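PDB 3LOT: 3-keto-5-aminohexanoate cleavage protein from Archaeoglobus fulgidus, which probably cleaves 3-keto-5-aminohexanoate as a zinc-dependent enzyme of the beta-keto acid cleavage family, built on a TIM barrel. Local coordinates for residues D215-F218 and M219-A223; G247-A250 and V251-G255; V280-M283 and V284-K288. All blocks are in the same frame, centred on the assembly; numbering follows the deposited sequence.

Contact 1 of 3, residues D215-F218 and M219-A223; sequences DVLF and MKQTA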
ATOM      1  N   ASP D 215      -5.633   3.600  -5.921  1.00 11.02           N
ATOM      2  CA  ASP D 215      -5.881   5.013  -5.673  1.00 10.98           C
ATOM      3  C   ASP D 215      -6.943   5.231  -4.610  1.00 11.19           C
ATOM      4  O   ASP D 215      -6.811   6.092  -3.739  1.00 11.02           O
ATOM      5  CB  ASP D 215      -6.365   5.728  -6.942  1.00 12.10           C
ATOM      6  CG  ASP D 215      -5.355   5.721  -8.085  1.00 13.57           C
ATOM      7  OD1 ASP D 215      -4.107   5.762  -7.881  1.00 14.91           O
ATOM      8  OD2 ASP D 215      -5.847   5.667  -9.241  1.00 13.16           O
ATOM      9  N   VAL D 216      -8.033   4.467  -4.685  1.00 11.68           N
ATOM     10  CA  VAL D 216      -9.088   4.582  -3.691  1.00 10.95           C
ATOM     11  C   VAL D 216      -8.534   4.222  -2.298  1.00 10.98           C
ATOM     12  O   VAL D 216      -8.665   4.988  -1.342  1.00 11.57           O
ATOM     13  CB  VAL D 216     -10.314   3.724  -4.070  1.00 11.87           C
ATOM     14  CG1 VAL D 216     -11.340   3.775  -2.930  1.00  8.16           C
ATOM     15  CG2 VAL D 216     -10.879   4.215  -5.412  1.00 10.12           C
ATOM     16  N   LEU D 217      -7.843   3.098  -2.209  1.00 11.04           N
ATOM     17  CA  LEU D 217      -7.331   2.660  -0.911  1.00 12.63           C
ATOM     18  C   LEU D 217      -6.369   3.676  -0.322  1.00 12.78           C
ATOM     19  O   LEU D 217      -6.457   4.004   0.888  1.00 14.64           O
ATOM     20  CB  LEU D 217      -6.694   1.285  -1.000  1.00 12.60           C
ATOM     21  CG  LEU D 217      -6.336   0.679   0.363  1.00 15.13           C
ATOM     22  CD1 LEU D 217      -7.600   0.421   1.280  1.00 14.11           C
ATOM     23  CD2 LEU D 217      -5.555  -0.594   0.102  1.00 16.10           C
ATOM     24  N   PHE D 218      -5.478   4.190  -1.176  1.00 12.43           N
ATOM     25  CA  PHE D 218      -4.465   5.133  -0.723  1.00 11.87           C
ATOM     26  C   PHE D 218      -5.086   6.461  -0.241  1.00 12.16           C
ATOM     27  O   PHE D 218      -4.620   7.012   0.749  1.00 12.46           O
ATOM     28  CB  PHE D 218      -3.363   5.330  -1.771  1.00 12.23           C
ATOM     29  CG  PHE D 218      -2.114   5.906  -1.200  1.00 12.14           C
ATOM     30  CD1 PHE D 218      -1.270   5.127  -0.441  1.00 13.39           C
ATOM     31  CD2 PHE D 218      -1.819   7.244  -1.356  1.00 13.27           C
ATOM     32  CE1 PHE D 218      -0.129   5.659   0.128  1.00 13.29           C
ATOM     33  CE2 PHE D 218      -0.690   7.795  -0.764  1.00 13.11           C
ATOM     34  CZ  PHE D 218       0.157   7.003  -0.034  1.00 13.01           C
HETATM   35  N   MSE D 219      -6.151   6.942  -0.905  1.00 12.29           N
HETATM   36  CA  MSE D 219      -6.851   8.146  -0.491  1.00 12.57           C
HETATM   37  C   MSE D 219      -7.376   7.938   0.923  1.00 12.81           C
HETATM   38  O   MSE D 219      -7.117   8.745   1.804  1.00 12.98           O
HETATM   39  CB  MSE D 219      -8.018   8.499  -1.446  1.00 13.54           C
HETATM   40  CG  MSE D 219      -7.624   8.944  -2.835  1.00 12.14           C
HETATM   41 SE   MSE D 219      -7.181  10.826  -2.928  0.75 10.69          SE
HETATM   42  CE  MSE D 219      -8.983  11.616  -3.082  1.00  8.92           C
ATOM     43  N   LYS D 220      -8.088   6.843   1.149  1.00 12.77           N
ATOM     44  CA  LYS D 220      -8.744   6.629   2.429  1.00 13.55           C
ATOM     45  C   LYS D 220      -7.703   6.465   3.527  1.00 13.48           C
ATOM     46  O   LYS D 220      -7.848   7.028   4.604  1.00 13.47           O
ATOM     47  CB  LYS D 220      -9.719   5.424   2.359  1.00 14.52           C
ATOM     48  CG  LYS D 220     -10.496   5.150   3.680  1.00 14.31           C
ATOM     49  CD  LYS D 220      -9.859   4.129   4.548  1.00 14.89           C
ATOM     50  CE  LYS D 220     -10.768   3.786   5.769  1.00 15.83           C
ATOM     51  NZ  LYS D 220     -10.181   2.719   6.610  1.00 12.46           N
ATOM     52  N   GLN D 221      -6.664   5.686   3.252  1.00 13.45           N
ATOM     53  CA  GLN D 221      -5.562   5.479   4.223  1.00 13.51           C
ATOM     54  C   GLN D 221      -4.827   6.780   4.538  1.00 12.82           C
ATOM     55  O   GLN D 221      -4.392   6.998   5.675  1.00 13.32           O
ATOM     56  CB  GLN D 221      -4.572   4.451   3.705  1.00 13.25           C
ATOM     57  CG  GLN D 221      -5.117   3.057   3.647  1.00 13.30           C
ATOM     58  CD  GLN D 221      -4.123   2.094   2.975  1.00 15.95           C
ATOM     59  OE1 GLN D 221      -3.270   2.528   2.189  1.00 17.23           O
ATOM     60  NE2 GLN D 221      -4.254   0.765   3.263  1.00 15.81           N
ATOM     61  N   THR D 222      -4.708   7.669   3.551  1.00 13.29           N
ATOM     62  CA  THR D 222      -4.097   8.981   3.814  1.00 13.06           C
ATOM     63  C   THR D 222      -4.958   9.787   4.787  1.00 13.38           C
ATOM     64  O   THR D 222      -4.448  10.402   5.726  1.00 14.77           O
ATOM     65  CB  THR D 222      -3.838   9.773   2.503  1.00 12.91           C
ATOM     66  OG1 THR D 222      -2.996   8.995   1.658  1.00  9.83           O
ATOM     67  CG2 THR D 222      -3.193  11.140   2.781  1.00 11.38           C
ATOM     68  N   ALA D 223      -6.265   9.796   4.559  1.00 13.86           N
ATOM     69  CA  ALA D 223      -7.196  10.482   5.470  1.00 13.42           C
ATOM     70  C   ALA D 223      -7.141   9.886   6.895  1.00 13.70           C
ATOM     71  O   ALA D 223      -7.085  10.628   7.893  1.00 14.51           O
ATOM     72  CB  ALA D 223      -8.640  10.443   4.904  1.00 12.19           C
TER
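The phenyl ring of Phe218 carries the hydroxyl of Thr222 over one of its faces, with Thr222 OG1 3.6 Å from Phe218 CE2, while Gln221 OE1 approaches the same ring obliquely. The ring is also stacked with Phe218 of the second subunit, so the aromatic group serves both its own helix and a subunit interface. Thr222 OG1 does more than cover the ring. It reaches back one turn to Phe218 O at 2.7 Å and joins Thr222 N, 2.9 Å from the same oxygen. The two donors come from opposite faces of the carbonyl plane, and together they grip one acceptor. The hydroxyl bond relies on the threonine chi1 of -58°, which sets OG1 beside its own backbone N.

The helix, 213-226, links strands 197-203 and 232-238 in one beta-alpha-beta unit of the TIM barrel. Met219 packs on Phe201 and His203 of the first strand, whereas Val216 lies on Leu236 of the second.

On another side of the helix the amide of Gln221 leans against Leu217. Gln221 NE2 lies 3.6 Å from Leu217 CG, and Gln221 CG passes 3.2 Å from Leu217 O, the acceptor of the backbone bond from Gln221 N. The amide nitrogen also donates to Glu214 of the third subunit. A leucine here would probably leave that carboxylate without this amide donor across the interface. Asp215 also crosses an interface, forming a salt bridge with Arg225 of the second subunit, and Lys220 pairs with Asp224 farther along its own helix.

Contact 2 of 3, residues G247-A250 and V251-G255; sequences GTLA and VIMGG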
ATOM      1  N   GLY D 247     -17.798   2.587  -6.521  1.00 11.45           N
ATOM      2  CA  GLY D 247     -18.801   2.822  -5.499  1.00 11.77           C
ATOM      3  C   GLY D 247     -19.041   1.619  -4.591  1.00 11.45           C
ATOM      4  O   GLY D 247     -19.191   1.767  -3.385  1.00 10.64           O
ATOM      5  N   THR D 248     -19.109   0.435  -5.200  1.00 11.62           N
ATOM      6  CA  THR D 248     -19.149  -0.847  -4.480  1.00 11.87           C
ATOM      7  C   THR D 248     -17.898  -1.103  -3.593  1.00 11.93           C
ATOM      8  O   THR D 248     -18.044  -1.481  -2.430  1.00 11.14           O
ATOM      9  CB  THR D 248     -19.427  -2.039  -5.433  1.00 11.34           C
ATOM     10  OG1 THR D 248     -20.587  -1.740  -6.227  1.00 11.09           O
ATOM     11  CG2 THR D 248     -19.653  -3.353  -4.664  1.00  8.55           C
ATOM     12  N   LEU D 249     -16.696  -0.852  -4.122  1.00 11.47           N
ATOM     13  CA  LEU D 249     -15.473  -0.834  -3.328  1.00 11.02           C
ATOM     14  C   LEU D 249     -15.632   0.032  -2.055  1.00 10.96           C
ATOM     15  O   LEU D 249     -15.330  -0.413  -0.932  1.00 10.29           O
ATOM     16  CB  LEU D 249     -14.303  -0.323  -4.171  1.00 10.05           C
ATOM     17  CG  LEU D 249     -12.942  -0.173  -3.509  1.00 10.46           C
ATOM     18  CD1 LEU D 249     -12.434  -1.577  -2.948  1.00 11.23           C
ATOM     19  CD2 LEU D 249     -11.928   0.432  -4.528  1.00  9.68           C
ATOM     20  N   ALA D 250     -16.111   1.249  -2.249  1.00 11.18           N
ATOM     21  CA  ALA D 250     -16.299   2.202  -1.138  1.00 11.76           C
ATOM     22  C   ALA D 250     -17.167   1.569  -0.060  1.00 12.10           C
ATOM     23  O   ALA D 250     -16.788   1.569   1.102  1.00 12.77           O
ATOM     24  CB  ALA D 250     -16.894   3.525  -1.620  1.00 10.54           C
ATOM     25  N   VAL D 251     -18.311   0.998  -0.446  1.00 13.92           N
ATOM     26  CA  VAL D 251     -19.212   0.359   0.520  1.00 13.88           C
ATOM     27  C   VAL D 251     -18.528  -0.794   1.249  1.00 13.86           C
ATOM     28  O   VAL D 251     -18.699  -0.966   2.450  1.00 13.20           O
ATOM     29  CB  VAL D 251     -20.545  -0.067  -0.136  1.00 15.09           C
ATOM     30  CG1 VAL D 251     -21.388  -0.931   0.817  1.00 12.59           C
ATOM     31  CG2 VAL D 251     -21.335   1.183  -0.516  1.00 13.79           C
ATOM     32  N   ILE D 252     -17.741  -1.584   0.516  1.00 12.89           N
ATOM     33  CA  ILE D 252     -17.035  -2.704   1.102  1.00 12.23           C
ATOM     34  C   ILE D 252     -16.038  -2.149   2.165  1.00 12.12           C
ATOM     35  O   ILE D 252     -15.798  -2.775   3.204  1.00 11.89           O
ATOM     36  CB  ILE D 252     -16.314  -3.530   0.006  1.00 12.62           C
ATOM     37  CG1 ILE D 252     -17.343  -4.314  -0.824  1.00 12.52           C
ATOM     38  CG2 ILE D 252     -15.268  -4.502   0.612  1.00 10.89           C
ATOM     39  CD1 ILE D 252     -16.814  -4.807  -2.118  1.00 13.23           C
HETATM   40  N   MSE D 253     -15.475  -0.986   1.900  1.00 11.82           N
HETATM   41  CA  MSE D 253     -14.486  -0.370   2.788  1.00 12.47           C
HETATM   42  C   MSE D 253     -15.155   0.416   3.895  1.00 13.33           C
HETATM   43  O   MSE D 253     -14.483   1.067   4.664  1.00 14.91           O
HETATM   44  CB  MSE D 253     -13.574   0.581   2.008  1.00 12.80           C
HETATM   45  CG  MSE D 253     -12.679  -0.099   0.977  1.00 10.18           C
HETATM   46 SE   MSE D 253     -11.802   1.108  -0.207  0.75  9.32          SE
HETATM   47  CE  MSE D 253     -10.946   2.290   1.086  1.00 12.51           C
ATOM     48  N   GLY D 254     -16.464   0.416   3.965  1.00 13.45           N
ATOM     49  CA  GLY D 254     -17.146   1.088   5.072  1.00 14.48           C
ATOM     50  C   GLY D 254     -17.505   2.532   4.755  1.00 14.13           C
ATOM     51  O   GLY D 254     -18.036   3.214   5.620  1.00 15.32           O
ATOM     52  N   GLY D 255     -17.264   2.972   3.519  1.00 13.06           N
ATOM     53  CA  GLY D 255     -17.637   4.284   3.045  1.00 12.72           C
ATOM     54  C   GLY D 255     -19.068   4.429   2.517  1.00 11.97           C
ATOM     55  O   GLY D 255     -19.817   3.460   2.369  1.00 12.80           O
TER
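Gly247 meets Val251 through its carbonyl: Val251 N donates to Gly247 O at 3.2 Å, and the CG2 branch of Val251 settles 3.6 Å from that same oxygen. Thr248 follows, turned so that its two branches have separate tasks. OG1 bonds to Met244 O in the preceding turn, while CG2 touches Ile252 CD1 at 4.1 Å. The side chain of Ile252 runs back past Thr248 O, with CG1 3.3 Å away, and the same oxygen accepts from Ile252 N.

Leu249 meets Met253, present as selenomethionine, whose selenium lies 3.7 Å from Leu249 CG and nearly as close to CD1. The chain of Met253 bends at chi3 (54°), about the CG-SE bond, and this turns CE toward Leu217 and Lys220 of helix 213-226, while the selenium packs on Val216 of that helix. Leu249 and Thr248 also pack on their own counterparts in the third subunit.

Ala250 lies in the last turn of helix 243-252, before strand 256-259 of the barrel. Its carbonyl receives Gly255 N at 2.8 Å from above the carbonyl plane, and a weak bond from Met253 N. Gly254 N in turn bonds to Val251 O at 3.0 Å, which completes a Schellman motif. Gly254 has a phi of 92°, at which a CB would jam against the carbonyl oxygen before it.

The chemistry divides accordingly. Apolar side chains join this helix to its neighbours, whereas the backbone satisfies its own last turn, with acceptors that would otherwise lack helical donors taken up by the N-H groups of two glycines, the first of which turns the chain out of the helix.

Contact 3 of 3, residues V280-M283 and V284-K288; sequences VEKM and VRIVK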
ATOM      1  N   VAL D 280     -29.409   5.083  -9.039  1.00 12.56           N
ATOM      2  CA  VAL D 280     -29.705   4.943  -7.606  1.00 11.26           C
ATOM      3  C   VAL D 280     -30.288   3.563  -7.278  1.00 11.54           C
ATOM      4  O   VAL D 280     -29.837   2.921  -6.352  1.00 10.51           O
ATOM      5  CB  VAL D 280     -30.630   6.045  -7.086  1.00 10.41           C
ATOM      6  CG1 VAL D 280     -31.023   5.769  -5.617  1.00 10.60           C
ATOM      7  CG2 VAL D 280     -29.964   7.392  -7.255  1.00 11.68           C
ATOM      8  N   GLU D 281     -31.272   3.096  -8.061  1.00 11.86           N
ATOM      9  CA  GLU D 281     -31.860   1.764  -7.852  1.00 12.26           C
ATOM     10  C   GLU D 281     -30.812   0.662  -7.914  1.00 12.23           C
ATOM     11  O   GLU D 281     -30.833  -0.244  -7.097  1.00 10.89           O
ATOM     12  CB  GLU D 281     -32.962   1.477  -8.866  1.00 12.60           C
ATOM     13  CG  GLU D 281     -34.102   2.425  -8.700  1.00 14.84           C
ATOM     14  CD  GLU D 281     -35.092   2.484  -9.875  1.00 21.39           C
ATOM     15  OE1 GLU D 281     -34.851   1.940 -10.976  1.00 23.95           O
ATOM     16  OE2 GLU D 281     -36.163   3.082  -9.650  1.00 22.99           O
ATOM     17  N   LYS D 282     -29.910   0.759  -8.881  1.00 11.86           N
ATOM     18  CA  LYS D 282     -28.793  -0.213  -9.022  1.00 12.39           C
ATOM     19  C   LYS D 282     -27.869  -0.243  -7.803  1.00 12.73           C
ATOM     20  O   LYS D 282     -27.539  -1.318  -7.273  1.00 12.19           O
ATOM     21  CB  LYS D 282     -27.982   0.105 -10.266  1.00 12.45           C
ATOM     22  CG  LYS D 282     -26.813  -0.851 -10.538  1.00 14.28           C
ATOM     23  CD  LYS D 282     -26.288  -0.582 -11.942  1.00 16.59           C
ATOM     24  CE  LYS D 282     -25.353  -1.649 -12.421  1.00 17.34           C
ATOM     25  NZ  LYS D 282     -26.134  -2.855 -12.734  1.00 15.30           N
HETATM   26  N   MSE D 283     -27.476   0.937  -7.340  1.00 12.50           N
HETATM   27  CA  MSE D 283     -26.520   1.001  -6.264  1.00 13.12           C
HETATM   28  C   MSE D 283     -27.209   0.501  -4.994  1.00 12.44           C
HETATM   29  O   MSE D 283     -26.581  -0.198  -4.202  1.00 12.34           O
HETATM   30  CB  MSE D 283     -25.972   2.417  -6.091  1.00 12.74           C
HETATM   31  CG  MSE D 283     -24.849   2.527  -5.054  1.00 15.02           C
HETATM   32 SE   MSE D 283     -23.249   1.497  -5.617  0.75 16.04          SE
HETATM   33  CE  MSE D 283     -23.113   0.635  -4.065  1.00  9.39           C
ATOM     34  N   VAL D 284     -28.501   0.801  -4.831  1.00 12.89           N
ATOM     35  CA  VAL D 284     -29.296   0.303  -3.674  1.00 11.77           C
ATOM     36  C   VAL D 284     -29.422  -1.216  -3.683  1.00 12.80           C
ATOM     37  O   VAL D 284     -29.279  -1.858  -2.637  1.00 12.99           O
ATOM     38  CB  VAL D 284     -30.675   0.992  -3.543  1.00 12.17           C
ATOM     39  CG1 VAL D 284     -31.564   0.314  -2.463  1.00 10.82           C
ATOM     40  CG2 VAL D 284     -30.490   2.525  -3.201  1.00  8.31           C
ATOM     41  N   ARG D 285     -29.609  -1.807  -4.864  1.00 12.69           N
ATOM     42  CA  ARG D 285     -29.583  -3.259  -4.968  1.00 11.47           C
ATOM     43  C   ARG D 285     -28.254  -3.834  -4.477  1.00 11.65           C
ATOM     44  O   ARG D 285     -28.254  -4.830  -3.753  1.00 10.74           O
ATOM     45  CB  ARG D 285     -29.865  -3.701  -6.401  1.00 11.52           C
ATOM     46  CG  ARG D 285     -31.341  -3.553  -6.791  1.00 11.94           C
ATOM     47  CD  ARG D 285     -31.656  -4.348  -8.039  1.00 12.08           C
ATOM     48  NE  ARG D 285     -30.911  -3.875  -9.201  1.00 13.56           N
ATOM     49  CZ  ARG D 285     -31.290  -2.882 -10.015  1.00 16.37           C
ATOM     50  NH1 ARG D 285     -32.413  -2.208  -9.827  1.00 15.21           N
ATOM     51  NH2 ARG D 285     -30.524  -2.550 -11.037  1.00 14.81           N
ATOM     52  N   ILE D 286     -27.132  -3.209  -4.851  1.00 10.05           N
ATOM     53  CA  ILE D 286     -25.816  -3.727  -4.466  1.00 11.22           C
ATOM     54  C   ILE D 286     -25.620  -3.530  -2.955  1.00 11.44           C
ATOM     55  O   ILE D 286     -25.186  -4.431  -2.246  1.00 13.70           O
ATOM     56  CB  ILE D 286     -24.697  -2.982  -5.275  1.00 11.08           C
ATOM     57  CG1 ILE D 286     -24.805  -3.343  -6.775  1.00 11.59           C
ATOM     58  CG2 ILE D 286     -23.301  -3.289  -4.713  1.00  7.77           C
ATOM     59  CD1 ILE D 286     -23.925  -2.411  -7.669  1.00 12.00           C
ATOM     60  N   VAL D 287     -25.959  -2.351  -2.455  1.00 12.02           N
ATOM     61  CA  VAL D 287     -25.850  -2.087  -1.030  1.00 12.39           C
ATOM     62  C   VAL D 287     -26.618  -3.181  -0.261  1.00 12.63           C
ATOM     63  O   VAL D 287     -26.154  -3.685   0.737  1.00 13.93           O
ATOM     64  CB  VAL D 287     -26.409  -0.676  -0.679  1.00 12.12           C
ATOM     65  CG1 VAL D 287     -26.750  -0.536   0.808  1.00 11.32           C
ATOM     66  CG2 VAL D 287     -25.417   0.415  -1.134  1.00 11.87           C
ATOM     67  N   LYS D 288     -27.798  -3.553  -0.733  1.00 13.35           N
ATOM     68  CA  LYS D 288     -28.597  -4.533  -0.027  1.00 13.39           C
ATOM     69  C   LYS D 288     -28.045  -5.954  -0.134  1.00 13.87           C
ATOM     70  O   LYS D 288     -28.134  -6.717   0.840  1.00 12.50           O
ATOM     71  CB  LYS D 288     -30.062  -4.460  -0.480  1.00 14.50           C
ATOM     72  CG  LYS D 288     -30.783  -3.221   0.046  1.00 14.29           C
ATOM     73  CD  LYS D 288     -32.214  -3.149  -0.531  1.00 15.96           C
ATOM     74  CE  LYS D 288     -32.995  -1.909  -0.061  1.00 13.73           C
ATOM     75  NZ  LYS D 288     -34.281  -1.842  -0.822  1.00 15.30           N
TER
HETATM   76  O   HOH W   1     -33.888  -0.341 -11.499  1.00 28.99           O
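Val284 follows Val280 by one turn in helix 276-289, which packs against the TIM barrel through strands 7-13 and 256-259. The two valines lie side by side and point the same way, Val280 CG1 4.1 Å from Val284 CG2. On the barrel side Val280 rests on Cys12 and Val259, its side chain about 11 Å from that of the zinc ligand His50.

The backbone supplies a regular run of helical bonds. Val287 N to Met283 O is short and straight, at 2.8 Å with an N-H...O angle of 169°.

The other apolar contacts gather round the methyl of Met283, here selenomethionine. A bend at chi2 (64°) and another at chi3 swing CE along the helix, where it meets Val287 CG2 at 3.7 Å and Ile286 CG2 at 4.0 Å; the Met283 side chain crosses both at about a right angle. Met283 also touches Val257 and Val259, tying the helix to the barrel wall.

The polar side is different in character. The guanidinium of Arg285 folds back over the preceding turn, one face receiving Glu281 O and Lys282 CA near its rim; NH2 is 3.5 Å from Lys282 CA. Arg285 NE and Lys282 NZ both form salt bridges with Glu289 of the third subunit, whose carboxylate probably offsets the two positive charges. The carboxylate of Glu281 reaches the same guanidinium only through solvent: a water in the guanidinium plane accepts from Arg285 NH1 at 2.9 Å and donates to Glu281 OE1 at 2.5 Å.

Contacts 1 and 3 lie within helices, whereas contact 2 includes a helix end; all three are on the outside of the TIM barrel, yet they differ with their surroundings. Contacts 1 and 2 touch directly, Val216 CB lying 3.7 Å from Leu249 CD2, and contacts 2 and 3 meet where Thr248 OG1 approaches Ile286 CG2 at 3.5 Å; contacts 1 and 3 stay about 12 Å apart at their nearest atoms. Strand 232-238 lies beneath both contacts 1 and 2, and strand 256-259 beneath contact 3. All three are largely buried and face the third subunit: contact 2 does so through apolar packing, contacts 1 and 3 partly through charged or amide groups. Contact 3 alone has an exposed, water-bridged charged side.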